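Long-range contact in trans-4-hydroxy-L-proline dehydratase (Clostridioides difficile 70-100-2010, PDB 6VXC), which catalyses the radical-based dehydration of trans-4-hydroxy-L-proline to (S)-1-pyrroline-5-carboxylate in the anaerobic breakdown of hydroxyproline: residues V182-D194 with P269-Y283. Residues are numbered along the deposited sequence; the frame is centred on the assembly and turned at random.
Sequences VCGDTIYKKGFLD and PAHKPETYHQAIQMY
F192 and L193, in the first turn of helix 192-205, donate backbone hydrogen bonds to carbonyls of the loop 269-275. F192 N reaches P269 O at 3.0 Å, nearly straight (171°), and L193 N donates to A270 O, also at 3.0 Å. P269 O also lies at the edge of the F192 ring, 3.4 Å from CD2, while P269 CB packs against the same ring carbon. G191, the N-cap residue, has its CA 3.9 Å from H271 CA, backbone against backbone.

Next to these backbone bonds, M282 leaves its helix with CG anti to the backbone N (chi1 168°) and then bends, bringing SD to 4.2 Å from F192 CE2 in an oblique Met-aromatic contact; its CG rests on I187 CB. I187 CD1 extends to Y283 CA (3.7 Å), and I187 CG1 covers one face of the Y188 ring, whose edge meets A279 O and P273 CG. H308 stacks with Y188.

D194 OD2 accepts from G191 N and also accepts a hydrogen bond from a water, which in turn accepts from K272 N, tying the loop to the helix start. T275 and Q278 form a capping box on helix 276-293. The result is a helix N-terminus, that of 192-205, docked through its N-H groups on the loop leading into helix 276-293, within the PFL-like region of this glycyl radical enzyme and away from the radical site.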
ATOM      1  N   VAL A 182      -3.307  -8.466  -5.179  1.00 14.53           N
ATOM      2  CA  VAL A 182      -3.443  -9.480  -4.130  1.00 12.08           C
ATOM      3  C   VAL A 182      -3.688 -10.832  -4.782  1.00 13.90           C
ATOM      4  O   VAL A 182      -4.444 -10.943  -5.750  1.00 15.64           O
ATOM      5  CB  VAL A 182      -4.583  -9.120  -3.145  1.00 12.85           C
ATOM      6  CG1 VAL A 182      -4.783 -10.206  -2.043  1.00  9.93           C
ATOM      7  CG2 VAL A 182      -4.304  -7.760  -2.496  1.00 12.35           C
ATOM      8  N   CYS A 183      -3.072 -11.865  -4.228  1.00 15.78           N
ATOM      9  CA  CYS A 183      -3.203 -13.209  -4.767  1.00 13.76           C
ATOM     10  C   CYS A 183      -4.619 -13.740  -4.555  1.00 15.24           C
ATOM     11  O   CYS A 183      -5.242 -13.493  -3.522  1.00 13.66           O
ATOM     12  CB  CYS A 183      -2.189 -14.129  -4.085  1.00 17.25           C
ATOM     13  SG  CYS A 183      -1.905 -15.698  -4.898  1.00 40.06           S
ATOM     14  N   GLY A 184      -5.132 -14.445  -5.548  1.00 16.42           N
ATOM     15  CA  GLY A 184      -6.370 -15.197  -5.424  1.00 16.07           C
ATOM     16  C   GLY A 184      -6.116 -16.621  -4.968  1.00 15.85           C
ATOM     17  O   GLY A 184      -5.144 -16.907  -4.263  1.00 17.87           O
ATOM     18  N   ASP A 185      -6.960 -17.542  -5.425  1.00 15.14           N
ATOM     19  CA  ASP A 185      -6.850 -18.941  -5.031  1.00 18.04           C
ATOM     20  C   ASP A 185      -6.274 -19.826  -6.126  1.00 15.82           C
ATOM     21  O   ASP A 185      -6.128 -21.029  -5.913  1.00 15.34           O
ATOM     22  CB  ASP A 185      -8.215 -19.496  -4.601  1.00 21.88           C
ATOM     23  CG  ASP A 185      -9.203 -19.604  -5.756  1.00 25.33           C
ATOM     24  OD1 ASP A 185      -8.905 -19.110  -6.854  1.00 28.46           O
ATOM     25  OD2 ASP A 185     -10.296 -20.178  -5.558  1.00 35.95           O
ATOM     26  N   THR A 186      -5.900 -19.262  -7.270  1.00 13.69           N
ATOM     27  CA  THR A 186      -5.452 -20.098  -8.379  1.00 15.32           C
ATOM     28  C   THR A 186      -4.247 -20.956  -7.998  1.00 12.75           C
ATOM     29  O   THR A 186      -4.214 -22.151  -8.299  1.00 15.00           O
ATOM     30  CB  THR A 186      -5.136 -19.220  -9.588  1.00 14.46           C
ATOM     31  OG1 THR A 186      -6.339 -18.579 -10.009  1.00 16.72           O
ATOM     32  CG2 THR A 186      -4.600 -20.084 -10.729  1.00 15.20           C
ATOM     33  N   ILE A 187      -3.261 -20.378  -7.309  1.00 14.30           N
ATOM     34  CA  ILE A 187      -2.042 -21.116  -6.988  1.00 12.48           C
ATOM     35  C   ILE A 187      -2.249 -22.252  -5.988  1.00 14.30           C
ATOM     36  O   ILE A 187      -1.325 -23.038  -5.784  1.00 17.08           O
ATOM     37  CB  ILE A 187      -0.949 -20.173  -6.444  1.00 12.32           C
ATOM     38  CG1 ILE A 187      -1.409 -19.492  -5.144  1.00 16.98           C
ATOM     39  CG2 ILE A 187      -0.621 -19.137  -7.474  1.00 16.13           C
ATOM     40  CD1 ILE A 187      -0.275 -18.793  -4.350  1.00 14.03           C
ATOM     41  N   TYR A 188      -3.406 -22.350  -5.338  1.00 14.78           N
ATOM     42  CA  TYR A 188      -3.672 -23.493  -4.472  1.00 16.11           C
ATOM     43  C   TYR A 188      -4.401 -24.616  -5.195  1.00 15.18           C
ATOM     44  O   TYR A 188      -4.453 -25.735  -4.674  1.00 16.71           O
ATOM     45  CB  TYR A 188      -4.475 -23.058  -3.228  1.00 12.70           C
ATOM     46  CG  TYR A 188      -3.891 -21.813  -2.611  1.00 15.20           C
ATOM     47  CD1 TYR A 188      -2.655 -21.843  -1.975  1.00 14.79           C
ATOM     48  CD2 TYR A 188      -4.554 -20.596  -2.707  1.00 13.21           C
ATOM     49  CE1 TYR A 188      -2.102 -20.714  -1.448  1.00 15.99           C
ATOM     50  CE2 TYR A 188      -4.007 -19.453  -2.183  1.00 10.60           C
ATOM     51  CZ  TYR A 188      -2.782 -19.515  -1.555  1.00 11.25           C
ATOM     52  OH  TYR A 188      -2.216 -18.393  -1.029  1.00 13.24           O
ATOM     53  N   LYS A 189      -4.930 -24.349  -6.389  1.00 15.08           N
ATOM     54  CA  LYS A 189      -5.629 -25.342  -7.182  1.00 16.68           C
ATOM     55  C   LYS A 189      -4.846 -25.792  -8.409  1.00 16.92           C
ATOM     56  O   LYS A 189      -5.163 -26.844  -8.967  1.00 18.83           O
ATOM     57  CB  LYS A 189      -7.005 -24.799  -7.629  1.00 17.49           C
ATOM     58  CG  LYS A 189      -7.900 -24.401  -6.473  1.00 24.82           C
ATOM     59  CD  LYS A 189      -9.229 -23.776  -6.903  1.00 30.33           C
ATOM     60  CE  LYS A 189      -9.049 -22.498  -7.697  1.00 34.26           C
ATOM     61  NZ  LYS A 189     -10.356 -21.778  -7.875  1.00 44.03           N
ATOM     62  N   LYS A 190      -3.823 -25.044  -8.816  1.00 15.40           N
ATOM     63  CA  LYS A 190      -3.031 -25.350 -10.001  1.00 16.85           C
ATOM     64  C   LYS A 190      -1.574 -25.034  -9.723  1.00 16.94           C
ATOM     65  O   LYS A 190      -1.263 -24.096  -8.988  1.00 17.70           O
ATOM     66  CB  LYS A 190      -3.490 -24.556 -11.241  1.00 14.91           C
ATOM     67  CG  LYS A 190      -4.851 -24.964 -11.758  1.00 18.48           C
ATOM     68  CD  LYS A 190      -5.289 -24.132 -12.961  1.00 23.20           C
ATOM     69  CE  LYS A 190      -6.495 -24.770 -13.645  1.00 24.18           C
ATOM     70  NZ  LYS A 190      -7.113 -23.874 -14.640  1.00 33.38           N
ATOM     71  N   GLY A 191      -0.682 -25.839 -10.307  1.00 14.65           N
ATOM     72  CA  GLY A 191       0.715 -25.484 -10.400  1.00 12.78           C
ATOM     73  C   GLY A 191       0.978 -24.763 -11.708  1.00 14.49           C
ATOM     74  O   GLY A 191       0.085 -24.580 -12.527  1.00 12.94           O
ATOM     75  N   PHE A 192       2.228 -24.334 -11.892  1.00 12.83           N
ATOM     76  CA  PHE A 192       2.561 -23.609 -13.109  1.00 14.52           C
ATOM     77  C   PHE A 192       2.687 -24.511 -14.332  1.00 15.10           C
ATOM     78  O   PHE A 192       2.562 -24.017 -15.460  1.00 14.66           O
ATOM     79  CB  PHE A 192       3.825 -22.781 -12.887  1.00 13.59           C
ATOM     80  CG  PHE A 192       3.552 -21.542 -12.090  1.00 13.57           C
ATOM     81  CD1 PHE A 192       3.122 -20.380 -12.717  1.00 12.37           C
ATOM     82  CD2 PHE A 192       3.660 -21.552 -10.704  1.00 14.55           C
ATOM     83  CE1 PHE A 192       2.826 -19.232 -11.972  1.00 14.31           C
ATOM     84  CE2 PHE A 192       3.368 -20.406  -9.955  1.00 14.59           C
ATOM     85  CZ  PHE A 192       2.952 -19.251 -10.586  1.00 11.49           C
ATOM     86  N   LEU A 193       2.891 -25.818 -14.141  1.00 14.98           N
ATOM     87  CA  LEU A 193       2.759 -26.739 -15.261  1.00 14.41           C
ATOM     88  C   LEU A 193       1.315 -26.823 -15.726  1.00 17.11           C
ATOM     89  O   LEU A 193       1.059 -26.917 -16.929  1.00 15.72           O
ATOM     90  CB  LEU A 193       3.275 -28.127 -14.888  1.00 19.15           C
ATOM     91  CG  LEU A 193       4.767 -28.221 -14.654  1.00 16.11           C
ATOM     92  CD1 LEU A 193       5.093 -29.595 -14.115  1.00 24.11           C
ATOM     93  CD2 LEU A 193       5.525 -27.941 -15.954  1.00 20.80           C
ATOM     94  N   ASP A 194       0.360 -26.795 -14.786  1.00 17.05           N
ATOM     95  CA  ASP A 194      -1.058 -26.761 -15.155  1.00 15.35           C
ATOM     96  C   ASP A 194      -1.400 -25.491 -15.928  1.00 17.07           C
ATOM     97  O   ASP A 194      -2.133 -25.529 -16.926  1.00 18.26           O
ATOM     98  CB  ASP A 194      -1.946 -26.829 -13.915  1.00 13.63           C
ATOM     99  CG  ASP A 194      -1.833 -28.136 -13.165  1.00 20.97           C
ATOM    100  OD1 ASP A 194      -1.719 -29.202 -13.811  1.00 20.44           O
ATOM    101  OD2 ASP A 194      -1.878 -28.082 -11.914  1.00 22.05           O
ATOM    102  N   PRO A 269       6.938 -24.765  -7.152  1.00 18.02           N
ATOM    103  CA  PRO A 269       5.682 -24.317  -7.777  1.00 14.13           C
ATOM    104  C   PRO A 269       5.229 -25.048  -9.039  1.00 15.14           C
ATOM    105  O   PRO A 269       4.203 -24.672  -9.600  1.00 16.79           O
ATOM    106  CB  PRO A 269       5.970 -22.847  -8.101  1.00 13.62           C
ATOM    107  CG  PRO A 269       7.451 -22.698  -8.123  1.00 15.59           C
ATOM    108  CD  PRO A 269       8.089 -23.933  -7.545  1.00 13.20           C
ATOM    109  N   ALA A 270       5.949 -26.092  -9.449  1.00 14.83           N
ATOM    110  CA  ALA A 270       5.612 -26.789 -10.690  1.00 15.63           C
ATOM    111  C   ALA A 270       4.227 -27.414 -10.621  1.00 17.29           C
ATOM    112  O   ALA A 270       3.475 -27.375 -11.601  1.00 15.35           O
ATOM    113  CB  ALA A 270       6.668 -27.850 -11.007  1.00 16.43           C
ATOM    114  N   HIS A 271       3.870 -27.989  -9.471  1.00 15.85           N
ATOM    115  CA  HIS A 271       2.593 -28.662  -9.273  1.00 18.77           C
ATOM    116  C   HIS A 271       1.785 -27.959  -8.187  1.00 13.27           C
ATOM    117  O   HIS A 271       2.329 -27.223  -7.365  1.00 15.94           O
ATOM    118  CB  HIS A 271       2.787 -30.126  -8.875  1.00 16.23           C
ATOM    119  CG  HIS A 271       3.672 -30.890  -9.804  1.00 18.16           C
ATOM    120  ND1 HIS A 271       5.022 -31.043  -9.585  1.00 20.77           N
ATOM    121  CD2 HIS A 271       3.407 -31.517 -10.971  1.00 17.16           C
ATOM    122  CE1 HIS A 271       5.547 -31.760 -10.563  1.00 15.59           C
ATOM    123  NE2 HIS A 271       4.590 -32.057 -11.421  1.00 19.23           N
ATOM    124  N   LYS A 272       0.484 -28.216  -8.177  1.00 16.61           N
ATOM    125  CA  LYS A 272      -0.366 -27.620  -7.162  1.00 14.75           C
ATOM    126  C   LYS A 272       0.059 -28.122  -5.781  1.00 16.88           C
ATOM    127  O   LYS A 272       0.540 -29.250  -5.638  1.00 16.48           O
ATOM    128  CB  LYS A 272      -1.844 -27.942  -7.402  1.00 15.54           C
ATOM    129  CG  LYS A 272      -2.308 -29.343  -7.018  1.00 22.60           C
ATOM    130  CD  LYS A 272      -3.839 -29.449  -7.063  1.00 23.98           C
ATOM    131  CE  LYS A 272      -4.341 -30.891  -6.933  1.00 32.93           C
ATOM    132  NZ  LYS A 272      -4.223 -31.667  -8.198  1.00 46.31           N
ATOM    133  N   PRO A 273      -0.058 -27.284  -4.756  1.00 16.31           N
ATOM    134  CA  PRO A 273       0.312 -27.726  -3.404  1.00 14.64           C
ATOM    135  C   PRO A 273      -0.625 -28.822  -2.917  1.00 14.98           C
ATOM    136  O   PRO A 273      -1.821 -28.807  -3.197  1.00 15.48           O
ATOM    137  CB  PRO A 273       0.175 -26.448  -2.563  1.00 11.80           C
ATOM    138  CG  PRO A 273      -0.828 -25.633  -3.304  1.00 14.49           C
ATOM    139  CD  PRO A 273      -0.576 -25.904  -4.772  1.00 13.91           C
ATOM    140  N   GLU A 274      -0.058 -29.796  -2.206  1.00 15.35           N
ATOM    141  CA  GLU A 274      -0.835 -30.885  -1.629  1.00 18.48           C
ATOM    142  C   GLU A 274      -0.983 -30.786  -0.114  1.00 15.38           C
ATOM    143  O   GLU A 274      -1.893 -31.401   0.440  1.00 18.52           O
ATOM    144  CB  GLU A 274      -0.185 -32.236  -1.964  1.00 20.16           C
ATOM    145  CG  GLU A 274      -0.035 -32.508  -3.454  1.00 23.48           C
ATOM    146  CD  GLU A 274      -1.360 -32.752  -4.154  1.00 33.84           C
ATOM    147  OE1 GLU A 274      -2.364 -33.008  -3.456  1.00 40.13           O
ATOM    148  OE2 GLU A 274      -1.403 -32.670  -5.403  1.00 37.27           O
ATOM    149  N   THR A 275      -0.114 -30.037   0.556  1.00 16.27           N
ATOM    150  CA  THR A 275      -0.115 -29.916   2.006  1.00 14.99           C
ATOM    151  C   THR A 275      -0.088 -28.440   2.401  1.00 15.80           C
ATOM    152  O   THR A 275       0.247 -27.568   1.599  1.00 13.45           O
ATOM    153  CB  THR A 275       1.088 -30.636   2.621  1.00 15.85           C
ATOM    154  OG1 THR A 275       2.278 -29.912   2.300  1.00 16.33           O
ATOM    155  CG2 THR A 275       1.216 -32.090   2.068  1.00 15.60           C
ATOM    156  N   TYR A 276      -0.442 -28.183   3.666  1.00 14.87           N
ATOM    157  CA  TYR A 276      -0.395 -26.838   4.234  1.00 13.45           C
ATOM    158  C   TYR A 276       0.994 -26.229   4.096  1.00 13.98           C
ATOM    159  O   TYR A 276       1.139 -25.055   3.733  1.00 14.09           O
ATOM    160  CB  TYR A 276      -0.829 -26.929   5.699  1.00 11.39           C
ATOM    161  CG  TYR A 276      -0.778 -25.702   6.588  1.00 12.31           C
ATOM    162  CD1 TYR A 276       0.408 -25.304   7.180  1.00  9.62           C
ATOM    163  CD2 TYR A 276      -1.948 -25.013   6.921  1.00 10.29           C
ATOM    164  CE1 TYR A 276       0.445 -24.234   8.029  1.00 10.44           C
ATOM    165  CE2 TYR A 276      -1.922 -23.940   7.780  1.00 10.41           C
ATOM    166  CZ  TYR A 276      -0.716 -23.558   8.336  1.00  9.79           C
ATOM    167  OH  TYR A 276      -0.642 -22.503   9.196  1.00 12.49           O
ATOM    168  N   HIS A 277       2.022 -27.009   4.420  1.00 11.63           N
ATOM    169  CA  HIS A 277       3.403 -26.580   4.227  1.00 11.44           C
ATOM    170  C   HIS A 277       3.653 -26.199   2.766  1.00 13.21           C
ATOM    171  O   HIS A 277       4.226 -25.148   2.473  1.00 14.65           O
ATOM    172  CB  HIS A 277       4.329 -27.722   4.648  1.00 13.88           C
ATOM    173  CG  HIS A 277       5.766 -27.350   4.775  1.00 13.30           C
ATOM    174  ND1 HIS A 277       6.377 -26.414   3.972  1.00 19.51           N
ATOM    175  CD2 HIS A 277       6.736 -27.842   5.576  1.00 13.52           C
ATOM    176  CE1 HIS A 277       7.653 -26.315   4.302  1.00 15.45           C
ATOM    177  NE2 HIS A 277       7.898 -27.181   5.269  1.00 17.08           N
ATOM    178  N   GLN A 278       3.228 -27.055   1.834  1.00 13.90           N
ATOM    179  CA  GLN A 278       3.447 -26.769   0.417  1.00 15.07           C
ATOM    180  C   GLN A 278       2.658 -25.551  -0.035  1.00 14.56           C
ATOM    181  O   GLN A 278       3.121 -24.819  -0.913  1.00 12.15           O
ATOM    182  CB  GLN A 278       3.076 -27.977  -0.444  1.00 12.35           C
ATOM    183  CG  GLN A 278       4.071 -29.102  -0.312  1.00 14.01           C
ATOM    184  CD  GLN A 278       3.550 -30.428  -0.814  1.00 12.50           C
ATOM    185  OE1 GLN A 278       2.541 -30.498  -1.517  1.00 17.66           O
ATOM    186  NE2 GLN A 278       4.239 -31.489  -0.456  1.00 12.32           N
ATOM    187  N   ALA A 279       1.464 -25.343   0.529  1.00 13.41           N
ATOM    188  CA  ALA A 279       0.662 -24.176   0.176  1.00 15.39           C
ATOM    189  C   ALA A 279       1.376 -22.885   0.550  1.00 14.06           C
ATOM    190  O   ALA A 279       1.358 -21.912  -0.211  1.00 13.75           O
ATOM    191  CB  ALA A 279      -0.713 -24.252   0.831  1.00 11.06           C
ATOM    192  N   ILE A 280       2.019 -22.862   1.717  1.00 14.13           N
ATOM    193  CA  ILE A 280       2.744 -21.666   2.131  1.00 14.27           C
ATOM    194  C   ILE A 280       3.972 -21.452   1.256  1.00 14.42           C
ATOM    195  O   ILE A 280       4.269 -20.323   0.848  1.00 12.99           O
ATOM    196  CB  ILE A 280       3.099 -21.738   3.630  1.00 12.09           C
ATOM    197  CG1 ILE A 280       1.827 -21.635   4.491  1.00  9.32           C
ATOM    198  CG2 ILE A 280       4.151 -20.686   3.986  1.00  9.44           C
ATOM    199  CD1 ILE A 280       2.069 -21.878   5.953  1.00 12.82           C
ATOM    200  N   GLN A 281       4.708 -22.525   0.957  1.00 15.24           N
ATOM    201  CA  GLN A 281       5.886 -22.384   0.110  1.00 12.64           C
ATOM    202  C   GLN A 281       5.505 -21.973  -1.308  1.00 12.28           C
ATOM    203  O   GLN A 281       6.203 -21.164  -1.926  1.00 13.25           O
ATOM    204  CB  GLN A 281       6.692 -23.688   0.101  1.00 14.52           C
ATOM    205  CG  GLN A 281       7.973 -23.654  -0.758  1.00 15.23           C
ATOM    206  CD  GLN A 281       9.043 -22.702  -0.219  1.00 15.28           C
ATOM    207  OE1 GLN A 281       9.708 -23.008   0.758  1.00 17.85           O
ATOM    208  NE2 GLN A 281       9.228 -21.556  -0.879  1.00 16.61           N
ATOM    209  N   MET A 282       4.398 -22.502  -1.833  1.00 13.07           N
ATOM    210  CA  MET A 282       3.915 -22.059  -3.143  1.00 13.03           C
ATOM    211  C   MET A 282       3.618 -20.558  -3.128  1.00 13.64           C
ATOM    212  O   MET A 282       4.067 -19.818  -4.009  1.00 14.66           O
ATOM    213  CB  MET A 282       2.671 -22.859  -3.561  1.00 11.16           C
ATOM    214  CG  MET A 282       1.889 -22.304  -4.771  1.00 12.15           C
ATOM    215  SD  MET A 282       2.760 -22.451  -6.367  1.00 17.08           S
ATOM    216  CE  MET A 282       2.052 -23.976  -6.960  1.00 14.90           C
ATOM    217  N   TYR A 283       2.879 -20.083  -2.121  1.00 12.86           N
ATOM    218  CA  TYR A 283       2.614 -18.654  -2.060  1.00 11.06           C
ATOM    219  C   TYR A 283       3.915 -17.865  -2.049  1.00 13.02           C
ATOM    220  O   TYR A 283       4.053 -16.879  -2.781  1.00 14.06           O
ATOM    221  CB  TYR A 283       1.767 -18.256  -0.842  1.00 11.93           C
ATOM    222  CG  TYR A 283       1.830 -16.749  -0.767  1.00 12.46           C
ATOM    223  CD1 TYR A 283       1.053 -15.966  -1.611  1.00 10.93           C
ATOM    224  CD2 TYR A 283       2.788 -16.116   0.009  1.00 12.91           C
ATOM    225  CE1 TYR A 283       1.169 -14.601  -1.616  1.00 10.47           C
ATOM    226  CE2 TYR A 283       2.916 -14.741   0.001  1.00 10.65           C
ATOM    227  CZ  TYR A 283       2.110 -13.997  -0.822  1.00  9.67           C
ATOM    228  OH  TYR A 283       2.232 -12.644  -0.833  1.00 13.26           O
TER
HETATM  229  O   HOH W   1      -0.601 -29.855 -10.403  1.00 21.84           O